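Local structure of Lon211 (Mycobacterium tuberculosis, 6VBK) at residues R48-S53 against T113-A118; S62-L67 against E86-L91; E137-Y142 against S169-N174; L145-L150 against V161-D166. The protein probably helps recognise and bind protein substrates as the N-terminal domain of an ATP-dependent Lon protease. All blocks are in the same frame, centred on the assembly; numbering follows the deposited sequence.

Contact 1: residues R48-S53 against T113-A118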
loop_
_atom_site.group_PDB
_atom_site.type_symbol
_atom_site.label_atom_id
_atom_site.label_comp_id
_atom_site.label_asym_id
_atom_site.label_seq_id
_atom_site.Cartn_x
_atom_site.Cartn_y
_atom_site.Cartn_z
ATOM N N ARG B 48 16.497 -12.280 8.353
ATOM C CA ARG B 48 16.832 -12.190 9.771
ATOM C C ARG B 48 17.313 -10.790 10.127
ATOM O O ARG B 48 16.875 -10.207 11.124
ATOM C CB ARG B 48 17.893 -13.229 10.129
ATOM C CG ARG B 48 18.035 -13.464 11.625
ATOM C CD ARG B 48 19.322 -14.196 11.960
ATOM N NE ARG B 48 19.607 -15.269 11.012
ATOM C CZ ARG B 48 19.052 -16.475 11.058
ATOM N NH1 ARG B 48 18.171 -16.770 12.005
ATOM N NH2 ARG B 48 19.376 -17.388 10.153
ATOM N N ALA B 49 18.213 -10.233 9.312
ATOM C CA ALA B 49 18.724 -8.890 9.567
ATOM C C ALA B 49 17.606 -7.854 9.526
ATOM O O ALA B 49 17.573 -6.934 10.350
ATOM C CB ALA B 49 19.814 -8.544 8.554
ATOM N N ALA B 50 16.703 -7.998 8.554
ATOM C CA ALA B 50 15.567 -7.058 8.421
ATOM C C ALA B 50 14.633 -7.233 9.620
ATOM O O ALA B 50 13.776 -6.361 9.841
ATOM C CB ALA B 50 14.846 -7.293 7.118
ATOM N N ALA B 51 14.790 -8.347 10.337
ATOM C CA ALA B 51 13.968 -8.660 11.526
ATOM C C ALA B 51 14.765 -8.348 12.795
ATOM O O ALA B 51 14.286 -8.707 13.885
ATOM C CB ALA B 51 13.554 -10.108 11.492
ATOM N N GLN B 52 15.926 -7.698 12.659
ATOM C CA GLN B 52 16.746 -7.405 13.866
ATOM C C GLN B 52 15.911 -6.566 14.833
ATOM O O GLN B 52 15.294 -5.574 14.403
ATOM C CB GLN B 52 18.060 -6.709 13.516
ATOM C CG GLN B 52 19.025 -7.590 12.735
ATOM C CD GLN B 52 20.289 -6.867 12.335
ATOM O OE1 GLN B 52 20.312 -5.644 12.209
ATOM N NE2 GLN B 52 21.357 -7.620 12.129
ATOM N N SER B 53 15.954 -6.951 16.105
ATOM C CA SER B 53 15.167 -6.312 17.187
ATOM C C SER B 53 15.652 -4.886 17.483
ATOM O O SER B 53 16.855 -4.615 17.321
ATOM C CB SER B 53 15.183 -7.197 18.390
ATOM O OG SER B 53 16.483 -7.739 18.577
ATOM N N THR B 113 15.321 -2.219 -2.512
ATOM C CA THR B 113 16.582 -2.523 -1.857
ATOM C C THR B 113 16.334 -2.963 -0.420
ATOM O O THR B 113 15.266 -2.728 0.151
ATOM C CB THR B 113 17.524 -1.311 -1.873
ATOM O OG1 THR B 113 16.920 -0.224 -1.162
ATOM C CG2 THR B 113 17.808 -0.877 -3.303
ATOM N N GLY B 114 17.344 -3.611 0.157
ATOM C CA GLY B 114 17.280 -4.079 1.521
ATOM C C GLY B 114 18.609 -4.633 1.994
ATOM O O GLY B 114 19.569 -4.747 1.225
ATOM N N PRO B 115 18.690 -4.990 3.273
ATOM C CA PRO B 115 19.942 -5.532 3.815
ATOM C C PRO B 115 20.249 -6.908 3.243
ATOM O O PRO B 115 19.413 -7.561 2.617
ATOM C CB PRO B 115 19.676 -5.598 5.322
ATOM C CG PRO B 115 18.190 -5.716 5.432
ATOM C CD PRO B 115 17.636 -4.898 4.298
ATOM N N GLY B 116 21.487 -7.345 3.466
ATOM C CA GLY B 116 21.927 -8.643 2.997
ATOM C C GLY B 116 22.196 -8.668 1.504
ATOM O O GLY B 116 22.112 -7.663 0.796
ATOM N N ALA B 117 22.527 -9.863 1.019
ATOM C CA ALA B 117 22.854 -10.079 -0.384
ATOM C C ALA B 117 21.676 -10.607 -1.191
ATOM O O ALA B 117 21.854 -10.984 -2.354
ATOM C CB ALA B 117 24.040 -11.039 -0.506
ATOM N N ALA B 118 20.483 -10.639 -0.608
ATOM C CA ALA B 118 19.311 -11.177 -1.278
ATOM C C ALA B 118 18.643 -10.120 -2.152
ATOM O O ALA B 118 18.856 -8.915 -1.992
ATOM C CB ALA B 118 18.308 -11.715 -0.258
#
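P115 has its phi held near -69° by ring closure, and this setting, with a C-gamma endo pucker, places the pyrrolidine ring toward A49 and A50, while a psi of 167° leads the chain on to G116. CG of the ring is the atom that approaches A50: P115 CG lies 4.1 Å from A50 CB. The same P115 CG is also 4.1 Å from A50 N, so the corner of the ring rests on backbone as well as on the methyl group. A49 meets the adjacent ring carbon, A49 CB lying 4.4 Å from P115 CB, and its methyl is directed at the loop. The two methyl groups thus meet neighbouring ring carbons, and the contact is purely van der Waals, small and rather open at 94 Å² of buried surface. It joins the C-terminal end of helix 38-50 to the loop between strands 96-112 and 120-125, which run antiparallel in the beta-rich part of the LON substrate-binding domain, a member of the PUA clan. Past the proline, G116 takes a positive phi of 76° and the chain swings round toward strand 120-125. The carbonyl of P115 is used elsewhere: P115 O accepts a hydrogen bond from W120 NE1, which ties the loop to the start of strand 120-125. On the helix side the backbone is secured by A51 N donating to R48 O at 2.9 Å.

Contact 2: residues S62-L67 against E86-L91; sequences SKPRVL and EQEGRL
K63 reaches out over the end of strand 79-88 and meets the carboxylate of E86; P64, the next residue, is the buried one. The proline side is the packed part: P64 shares a backbone hydrogen bond with I85 and packs on A47, and its ring touches E88 only lightly, P64 CG lying 4.5 Å from E88 OE2. That carboxylate is engaged elsewhere, in a salt bridge with R48. K63, by contrast, is exposed, and its ion pair is shared with a water. The K63 chain bends at chi2 (-76°) and again at chi4 (59°), which lays the aliphatic carbons by the E86 carbonyl, K63 CE being 3.9 Å from E86 O, before NZ turns to the acid. The K63 and E86 side chains cross at about a right angle. Their salt bridge runs from K63 NZ to E86 OE1 at 3.2 Å, and as a hydrogen bond it is weak. The water accepts from K63 NZ at 3.1 Å and donates to E86 OE1 at 2.6 Å. The other oxygen, E86 OE2, pairs with R101, so the carboxylate is held between two basic groups. E86 and Q87 form a classic beta bulge opposite V99 of strand 96-112. The hairpin of strands 65-70 and 79-88 sits between strands 9-19 and 96-112, while P64 packs on A47 and E88 on I44 of helix 38-50.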
loop_
_atom_site.group_PDB
_atom_site.type_symbol
_atom_site.label_atom_id
_atom_site.label_comp_id
_atom_site.label_asym_id
_atom_site.label_seq_id
_atom_site.Cartn_x
_atom_site.Cartn_y
_atom_site.Cartn_z
ATOM N N SER B 62 11.797 -11.174 15.994
ATOM C CA SER B 62 10.674 -11.831 15.344
ATOM C C SER B 62 11.164 -12.906 14.379
ATOM O O SER B 62 12.339 -12.960 14.008
ATOM C CB SER B 62 9.814 -10.803 14.604
ATOM O OG SER B 62 9.394 -9.767 15.476
ATOM N N LYS B 63 10.235 -13.765 13.967
ATOM C CA LYS B 63 10.556 -14.800 12.997
ATOM C C LYS B 63 10.865 -14.168 11.641
ATOM O O LYS B 63 10.185 -13.222 11.228
ATOM C CB LYS B 63 9.398 -15.787 12.856
ATOM C CG LYS B 63 8.974 -16.465 14.149
ATOM C CD LYS B 63 9.950 -17.556 14.557
ATOM C CE LYS B 63 9.400 -18.384 15.708
ATOM N NZ LYS B 63 8.108 -19.037 15.354
ATOM N N PRO B 64 11.884 -14.656 10.933
ATOM C CA PRO B 64 12.202 -14.091 9.616
ATOM C C PRO B 64 11.060 -14.288 8.630
ATOM O O PRO B 64 10.373 -15.312 8.639
ATOM C CB PRO B 64 13.453 -14.869 9.191
ATOM C CG PRO B 64 14.044 -15.370 10.476
ATOM C CD PRO B 64 12.871 -15.660 11.360
ATOM N N ARG B 65 10.859 -13.289 7.774
ATOM C CA ARG B 65 9.817 -13.313 6.756
ATOM C C ARG B 65 10.460 -13.276 5.378
ATOM O O ARG B 65 11.257 -12.379 5.083
ATOM C CB ARG B 65 8.852 -12.135 6.928
ATOM C CG ARG B 65 8.008 -12.207 8.191
ATOM C CD ARG B 65 7.500 -10.833 8.599
ATOM N NE ARG B 65 6.745 -10.181 7.534
ATOM C CZ ARG B 65 5.423 -10.237 7.410
ATOM N NH1 ARG B 65 4.700 -10.919 8.289
ATOM N NH2 ARG B 65 4.822 -9.611 6.409
ATOM N N VAL B 66 10.115 -14.250 4.536
ATOM C CA VAL B 66 10.646 -14.342 3.184
ATOM C C VAL B 66 9.486 -14.433 2.203
ATOM O O VAL B 66 8.342 -14.702 2.577
ATOM C CB VAL B 66 11.591 -15.550 3.004
ATOM C CG1 VAL B 66 12.791 -15.433 3.929
ATOM C CG2 VAL B 66 10.843 -16.851 3.254
ATOM N N LEU B 67 9.796 -14.203 0.931
ATOM C CA LEU B 67 8.830 -14.337 -0.153
ATOM C C LEU B 67 9.220 -15.551 -0.987
ATOM O O LEU B 67 10.203 -15.510 -1.736
ATOM C CB LEU B 67 8.775 -13.071 -1.006
ATOM C CG LEU B 67 7.639 -13.037 -2.031
ATOM C CD1 LEU B 67 6.292 -13.237 -1.350
ATOM C CD2 LEU B 67 7.657 -11.737 -2.815
ATOM N N GLU B 86 9.935 -20.781 10.526
ATOM C CA GLU B 86 9.495 -21.232 11.841
ATOM C C GLU B 86 10.642 -21.829 12.646
ATOM O O GLU B 86 10.738 -21.599 13.857
ATOM C CB GLU B 86 8.365 -22.252 11.695
ATOM C CG GLU B 86 7.124 -21.723 10.989
ATOM C CD GLU B 86 6.244 -20.877 11.892
ATOM O OE1 GLU B 86 6.580 -20.723 13.085
ATOM O OE2 GLU B 86 5.212 -20.370 11.408
ATOM N N GLN B 87 11.514 -22.598 11.998
ATOM C CA GLN B 87 12.603 -23.275 12.681
ATOM C C GLN B 87 13.847 -23.259 11.807
ATOM O O GLN B 87 13.764 -23.191 10.578
ATOM C CB GLN B 87 12.240 -24.724 13.029
ATOM C CG GLN B 87 11.156 -24.862 14.079
ATOM C CD GLN B 87 10.826 -26.308 14.379
ATOM O OE1 GLN B 87 11.115 -27.201 13.582
ATOM N NE2 GLN B 87 10.222 -26.548 15.536
ATOM N N GLU B 88 15.005 -23.320 12.461
ATOM C CA GLU B 88 16.283 -23.465 11.781
ATOM C C GLU B 88 17.123 -24.488 12.528
ATOM O O GLU B 88 17.188 -24.471 13.760
ATOM C CB GLU B 88 17.039 -22.134 11.686
ATOM C CG GLU B 88 16.364 -21.090 10.812
ATOM C CD GLU B 88 17.263 -19.905 10.527
ATOM O OE1 GLU B 88 18.328 -20.103 9.905
ATOM O OE2 GLU B 88 16.910 -18.780 10.935
ATOM N N GLY B 89 17.757 -25.379 11.772
ATOM C CA GLY B 89 18.587 -26.420 12.345
ATOM C C GLY B 89 19.144 -27.344 11.284
ATOM O O GLY B 89 19.627 -26.881 10.246
ATOM N N ARG B 90 19.080 -28.652 11.521
ATOM C CA ARG B 90 19.554 -29.641 10.563
ATOM C C ARG B 90 18.439 -30.625 10.241
ATOM O O ARG B 90 17.766 -31.132 11.146
ATOM C CB ARG B 90 20.789 -30.379 11.090
ATOM C CG ARG B 90 22.034 -29.505 11.145
ATOM C CD ARG B 90 23.293 -30.324 11.371
ATOM N NE ARG B 90 24.490 -29.487 11.359
ATOM C CZ ARG B 90 25.155 -29.150 10.259
ATOM N NH1 ARG B 90 24.744 -29.579 9.073
ATOM N NH2 ARG B 90 26.233 -28.383 10.343
ATOM N N LEU B 91 18.251 -30.886 8.951
ATOM C CA LEU B 91 17.255 -31.834 8.495
ATOM C C LEU B 91 17.681 -33.258 8.850
ATOM O O LEU B 91 18.848 -33.506 9.163
ATOM C CB LEU B 91 17.054 -31.685 6.988
ATOM C CG LEU B 91 16.554 -30.309 6.543
ATOM C CD1 LEU B 91 16.426 -30.244 5.030
ATOM C CD2 LEU B 91 15.227 -29.974 7.213
HETATM O O HOH W 1 6.848 -21.889 15.401
#

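Contact 3: residues E137-Y142 against S169-N174; sequences ELAKEY and STLADN
The ring of Y142 receives L171 at its edge, in plane: L171 CG sits 3.6 Å from Y142 CD2. V202 and T206 of helix 195-207, together with S175, also touch the tyrosine side chain. Both residues hold CG anti to the backbone N (chi1 177° for Y142, 171° for L171), which sends each side chain across the gap, so that they slide past one another in opposite directions. The leucine branch CD2 tucks in further, 3.8 Å from A139 CB and, with only a methyl at A139, also 3.6 Å from A139 O, against the wall of helix 133-153. At the far end of the ring a water lies 2.7 Å from Y142 OH; this water donates a weak hydrogen bond to L171 O (3.4 Å). A water bridge, weak on the L171 side, thus spans the two helices across a contact whose four touching residues are all buried. The local axes of 137-142 and 169-173 pass 10.2 Å apart and run in the same general direction, inclined by 39°, and helix 195-207 packs alongside. Packing of this kind belongs to an alpha-helical bundle, here the helical second half of the Lon N domain.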
loop_
_atom_site.group_PDB
_atom_site.type_symbol
_atom_site.label_atom_id
_atom_site.label_comp_id
_atom_site.label_asym_id
_atom_site.label_seq_id
_atom_site.Cartn_x
_atom_site.Cartn_y
_atom_site.Cartn_z
ATOM N N GLU B 137 -19.993 -25.071 -1.697
ATOM C CA GLU B 137 -20.373 -26.236 -2.489
ATOM C C GLU B 137 -19.200 -26.774 -3.297
ATOM O O GLU B 137 -19.116 -27.985 -3.533
ATOM C CB GLU B 137 -21.537 -25.892 -3.420
ATOM C CG GLU B 137 -22.879 -25.738 -2.722
ATOM C CD GLU B 137 -23.275 -24.289 -2.516
ATOM O OE1 GLU B 137 -23.530 -23.898 -1.358
ATOM O OE2 GLU B 137 -23.332 -23.540 -3.515
ATOM N N LEU B 138 -18.296 -25.897 -3.741
ATOM C CA LEU B 138 -17.093 -26.360 -4.424
ATOM C C LEU B 138 -16.201 -27.155 -3.480
ATOM O O LEU B 138 -15.573 -28.138 -3.889
ATOM C CB LEU B 138 -16.329 -25.169 -5.001
ATOM C CG LEU B 138 -17.098 -24.229 -5.927
ATOM C CD1 LEU B 138 -16.273 -22.991 -6.229
ATOM C CD2 LEU B 138 -17.474 -24.946 -7.207
ATOM N N ALA B 139 -16.133 -26.741 -2.212
ATOM C CA ALA B 139 -15.303 -27.444 -1.241
ATOM C C ALA B 139 -15.865 -28.823 -0.928
ATOM O O ALA B 139 -15.110 -29.796 -0.818
ATOM C CB ALA B 139 -15.173 -26.614 0.036
ATOM N N LYS B 140 -17.189 -28.927 -0.778
ATOM C CA LYS B 140 -17.804 -30.221 -0.496
ATOM C C LYS B 140 -17.588 -31.195 -1.646
ATOM O O LYS B 140 -17.299 -32.377 -1.425
ATOM C CB LYS B 140 -19.297 -30.038 -0.220
ATOM C CG LYS B 140 -19.997 -31.280 0.309
ATOM C CD LYS B 140 -21.483 -31.022 0.504
ATOM C CE LYS B 140 -22.138 -32.118 1.327
ATOM N NZ LYS B 140 -23.584 -31.838 1.558
ATOM N N GLU B 141 -17.722 -30.716 -2.885
ATOM C CA GLU B 141 -17.475 -31.572 -4.040
ATOM C C GLU B 141 -16.001 -31.942 -4.148
ATOM O O GLU B 141 -15.665 -33.089 -4.468
ATOM C CB GLU B 141 -17.949 -30.879 -5.318
ATOM C CG GLU B 141 -17.446 -31.525 -6.600
ATOM C CD GLU B 141 -18.066 -30.920 -7.843
ATOM O OE1 GLU B 141 -19.119 -30.259 -7.723
ATOM O OE2 GLU B 141 -17.500 -31.103 -8.942
ATOM N N TYR B 142 -15.107 -30.989 -3.872
ATOM C CA TYR B 142 -13.679 -31.256 -4.008
ATOM C C TYR B 142 -13.180 -32.240 -2.958
ATOM O O TYR B 142 -12.231 -32.989 -3.218
ATOM C CB TYR B 142 -12.888 -29.951 -3.926
ATOM C CG TYR B 142 -11.391 -30.150 -3.982
ATOM C CD1 TYR B 142 -10.797 -30.780 -5.067
ATOM C CD2 TYR B 142 -10.574 -29.706 -2.953
ATOM C CE1 TYR B 142 -9.429 -30.967 -5.123
ATOM C CE2 TYR B 142 -9.204 -29.886 -3.000
ATOM C CZ TYR B 142 -8.638 -30.518 -4.087
ATOM O OH TYR B 142 -7.275 -30.700 -4.138
ATOM N N SER B 169 -10.482 -22.105 1.026
ATOM C CA SER B 169 -9.198 -21.627 0.525
ATOM C C SER B 169 -8.059 -22.514 1.013
ATOM O O SER B 169 -7.176 -22.894 0.234
ATOM C CB SER B 169 -8.975 -20.174 0.947
ATOM O OG SER B 169 -7.769 -19.663 0.407
ATOM N N THR B 170 -8.066 -22.857 2.303
ATOM C CA THR B 170 -7.048 -23.757 2.838
ATOM C C THR B 170 -7.144 -25.136 2.197
ATOM O O THR B 170 -6.122 -25.780 1.932
ATOM C CB THR B 170 -7.190 -23.861 4.356
ATOM O OG1 THR B 170 -7.163 -22.549 4.931
ATOM C CG2 THR B 170 -6.057 -24.692 4.945
ATOM N N LEU B 171 -8.369 -25.600 1.936
ATOM C CA LEU B 171 -8.555 -26.894 1.286
ATOM C C LEU B 171 -7.956 -26.903 -0.115
ATOM O O LEU B 171 -7.312 -27.879 -0.516
ATOM C CB LEU B 171 -10.043 -27.238 1.230
ATOM C CG LEU B 171 -10.442 -28.461 0.403
ATOM C CD1 LEU B 171 -9.883 -29.737 1.015
ATOM C CD2 LEU B 171 -11.956 -28.541 0.265
ATOM N N ALA B 172 -8.162 -25.827 -0.876
ATOM C CA ALA B 172 -7.620 -25.774 -2.229
ATOM C C ALA B 172 -6.100 -25.676 -2.212
ATOM O O ALA B 172 -5.421 -26.327 -3.015
ATOM C CB ALA B 172 -8.230 -24.600 -2.995
ATOM N N ASP B 173 -5.548 -24.882 -1.295
ATOM C CA ASP B 173 -4.103 -24.703 -1.218
ATOM C C ASP B 173 -3.375 -25.930 -0.685
ATOM O O ASP B 173 -2.150 -26.006 -0.823
ATOM C CB ASP B 173 -3.773 -23.487 -0.354
ATOM C CG ASP B 173 -4.066 -22.178 -1.062
ATOM O OD1 ASP B 173 -4.037 -22.164 -2.311
ATOM O OD2 ASP B 173 -4.318 -21.166 -0.375
ATOM N N ASN B 174 -4.086 -26.889 -0.086
ATOM C CA ASN B 174 -3.441 -28.122 0.349
ATOM C C ASN B 174 -3.029 -29.004 -0.822
ATOM O O ASN B 174 -2.278 -29.965 -0.619
ATOM C CB ASN B 174 -4.366 -28.896 1.294
ATOM C CG ASN B 174 -3.628 -29.946 2.109
ATOM O OD1 ASN B 174 -3.611 -31.126 1.756
ATOM N ND2 ASN B 174 -3.011 -29.518 3.206
HETATM O O HOH W 2 -5.907 -30.664 -1.767
#

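Contact 4: residues L145-L150 against V161-D166; sequences LVSAIL and VVQQID
V146 and V162 meet tip to tip in the helical bundle of the Lon N domain, where helix 133-153 lies against the end of the next helix, 156-162, and the type I beta turn from V162 to I165 that follows it. V146 puts CG1 between its backbone N and carbonyl carbon (chi1 65°), a rotamer seldom chosen by valine in a helix, and this aims the methyl at its partner. V162 answers with CG1 anti to the backbone N (chi1 169°), and V146 CG1 and V162 CG1 stand 3.8 Å apart. The other branch of V162 serves the next turn of the long helix: V162 CG2 lies 4.1 Å from L150 CD1, the two side chains crossing obliquely. V162 also packs on L171, carrying the apolar layer toward helix 168-173. Beside this layer the contact turns polar. K143 donates from NZ to the I165 carbonyl and, weakly, to that of Q163, fastening the turn to the long helix. S147 spends its hydroxyl on K143 O within its own helix. Q163, whose CG also sits between N and carbonyl carbon (chi1 62°), stretches out from there until Q163 OE1 is 3.5 Å from S147 OG.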
loop_
_atom_site.group_PDB
_atom_site.type_symbol
_atom_site.label_atom_id
_atom_site.label_comp_id
_atom_site.label_asym_id
_atom_site.label_seq_id
_atom_site.Cartn_x
_atom_site.Cartn_y
_atom_site.Cartn_z
ATOM N N LEU B 145 -13.452 -35.797 -4.172
ATOM C CA LEU B 145 -12.465 -36.163 -5.183
ATOM C C LEU B 145 -11.118 -36.481 -4.546
ATOM O O LEU B 145 -10.505 -37.513 -4.846
ATOM C CB LEU B 145 -12.323 -35.038 -6.209
ATOM C CG LEU B 145 -13.613 -34.521 -6.849
ATOM C CD1 LEU B 145 -13.314 -33.418 -7.856
ATOM C CD2 LEU B 145 -14.380 -35.656 -7.506
ATOM N N VAL B 146 -10.639 -35.602 -3.662
ATOM C CA VAL B 146 -9.338 -35.820 -3.039
ATOM C C VAL B 146 -9.391 -36.994 -2.065
ATOM O O VAL B 146 -8.376 -37.663 -1.835
ATOM C CB VAL B 146 -8.853 -34.527 -2.353
ATOM C CG1 VAL B 146 -9.768 -34.150 -1.196
ATOM C CG2 VAL B 146 -7.413 -34.673 -1.882
ATOM N N SER B 147 -10.563 -37.276 -1.492
ATOM C CA SER B 147 -10.679 -38.417 -0.588
ATOM C C SER B 147 -10.464 -39.730 -1.329
ATOM O O SER B 147 -9.802 -40.637 -0.813
ATOM C CB SER B 147 -12.042 -38.411 0.103
ATOM O OG SER B 147 -12.164 -37.310 0.985
ATOM N N ALA B 148 -11.012 -39.848 -2.541
ATOM C CA ALA B 148 -10.847 -41.078 -3.309
ATOM C C ALA B 148 -9.383 -41.321 -3.652
ATOM O O ALA B 148 -8.905 -42.460 -3.590
ATOM C CB ALA B 148 -11.697 -41.021 -4.578
ATOM N N ILE B 149 -8.655 -40.260 -4.008
ATOM C CA ILE B 149 -7.234 -40.402 -4.315
ATOM C C ILE B 149 -6.448 -40.767 -3.061
ATOM O O ILE B 149 -5.586 -41.655 -3.091
ATOM C CB ILE B 149 -6.696 -39.112 -4.965
ATOM C CG1 ILE B 149 -7.340 -38.894 -6.335
ATOM C CG2 ILE B 149 -5.181 -39.164 -5.092
ATOM C CD1 ILE B 149 -6.809 -37.682 -7.076
ATOM N N LEU B 150 -6.729 -40.096 -1.941
ATOM C CA LEU B 150 -5.996 -40.381 -0.710
ATOM C C LEU B 150 -6.293 -41.785 -0.197
ATOM O O LEU B 150 -5.379 -42.502 0.225
ATOM C CB LEU B 150 -6.330 -39.340 0.358
ATOM C CG LEU B 150 -5.721 -37.952 0.166
ATOM C CD1 LEU B 150 -6.305 -36.977 1.172
ATOM C CD2 LEU B 150 -4.205 -38.015 0.293
ATOM N N VAL B 161 -8.029 -35.533 8.165
ATOM C CA VAL B 161 -8.050 -34.098 8.426
ATOM C C VAL B 161 -8.547 -33.324 7.210
ATOM O O VAL B 161 -9.242 -32.312 7.350
ATOM C CB VAL B 161 -6.653 -33.627 8.866
ATOM C CG1 VAL B 161 -6.662 -32.138 9.185
ATOM C CG2 VAL B 161 -6.173 -34.434 10.064
ATOM N N VAL B 162 -8.210 -33.789 6.002
ATOM C CA VAL B 162 -8.547 -33.044 4.791
ATOM C C VAL B 162 -10.054 -32.848 4.673
ATOM O O VAL B 162 -10.527 -31.758 4.327
ATOM C CB VAL B 162 -7.966 -33.750 3.550
ATOM C CG1 VAL B 162 -8.532 -33.143 2.275
ATOM C CG2 VAL B 162 -6.450 -33.657 3.550
ATOM N N GLN B 163 -10.835 -33.884 4.970
ATOM C CA GLN B 163 -12.285 -33.751 4.886
ATOM C C GLN B 163 -12.886 -33.023 6.084
ATOM O O GLN B 163 -14.110 -32.870 6.142
ATOM C CB GLN B 163 -12.938 -35.126 4.716
ATOM C CG GLN B 163 -12.709 -36.095 5.855
ATOM C CD GLN B 163 -13.078 -37.518 5.477
ATOM O OE1 GLN B 163 -13.184 -37.850 4.295
ATOM N NE2 GLN B 163 -13.280 -38.365 6.479
ATOM N N GLN B 164 -12.063 -32.566 7.027
ATOM C CA GLN B 164 -12.514 -31.713 8.119
ATOM C C GLN B 164 -12.121 -30.255 7.924
ATOM O O GLN B 164 -12.470 -29.416 8.760
ATOM C CB GLN B 164 -11.962 -32.221 9.455
ATOM C CG GLN B 164 -12.508 -33.573 9.878
ATOM C CD GLN B 164 -14.012 -33.559 10.066
ATOM O OE1 GLN B 164 -14.570 -32.615 10.627
ATOM N NE2 GLN B 164 -14.677 -34.605 9.590
ATOM N N ILE B 165 -11.408 -29.935 6.846
ATOM C CA ILE B 165 -10.947 -28.571 6.598
ATOM C C ILE B 165 -12.155 -27.717 6.222
ATOM O O ILE B 165 -12.759 -27.909 5.164
ATOM C CB ILE B 165 -9.872 -28.534 5.505
ATOM C CG1 ILE B 165 -8.629 -29.306 5.958
ATOM C CG2 ILE B 165 -9.513 -27.096 5.155
ATOM C CD1 ILE B 165 -7.522 -29.352 4.924
ATOM N N ASP B 166 -12.509 -26.769 7.090
ATOM C CA ASP B 166 -13.718 -25.979 6.884
ATOM C C ASP B 166 -13.510 -24.882 5.847
ATOM O O ASP B 166 -14.421 -24.581 5.068
ATOM C CB ASP B 166 -14.174 -25.374 8.212
ATOM C CG ASP B 166 -14.350 -26.416 9.298
ATOM O OD1 ASP B 166 -15.291 -27.231 9.199
ATOM O OD2 ASP B 166 -13.534 -26.430 10.244
#

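Overall arrangement
From the N terminus, strand 9-19 enters the beta-rich half before helix 38-50 leads into contact 1, which closes a long, mostly beta loop on 113-118. Contact 2, 62-67 with 86-91, is nested inside that loop and joins the two strands of the hairpin 65-70/79-88; the two contacts touch directly where R48 meets E88, their centres about 14 Å apart. After strand 120-125 the chain passes into the helical half. There contact 3 closes 137-142 on 169-174, and contact 4 nests within it, centres about 9 Å apart, both using helix 133-153 and meeting where L171 packs on V162 and I165. The two nested pairs follow in series without crossing; contacts 1 and 3 lie about 36 Å apart, centre to centre.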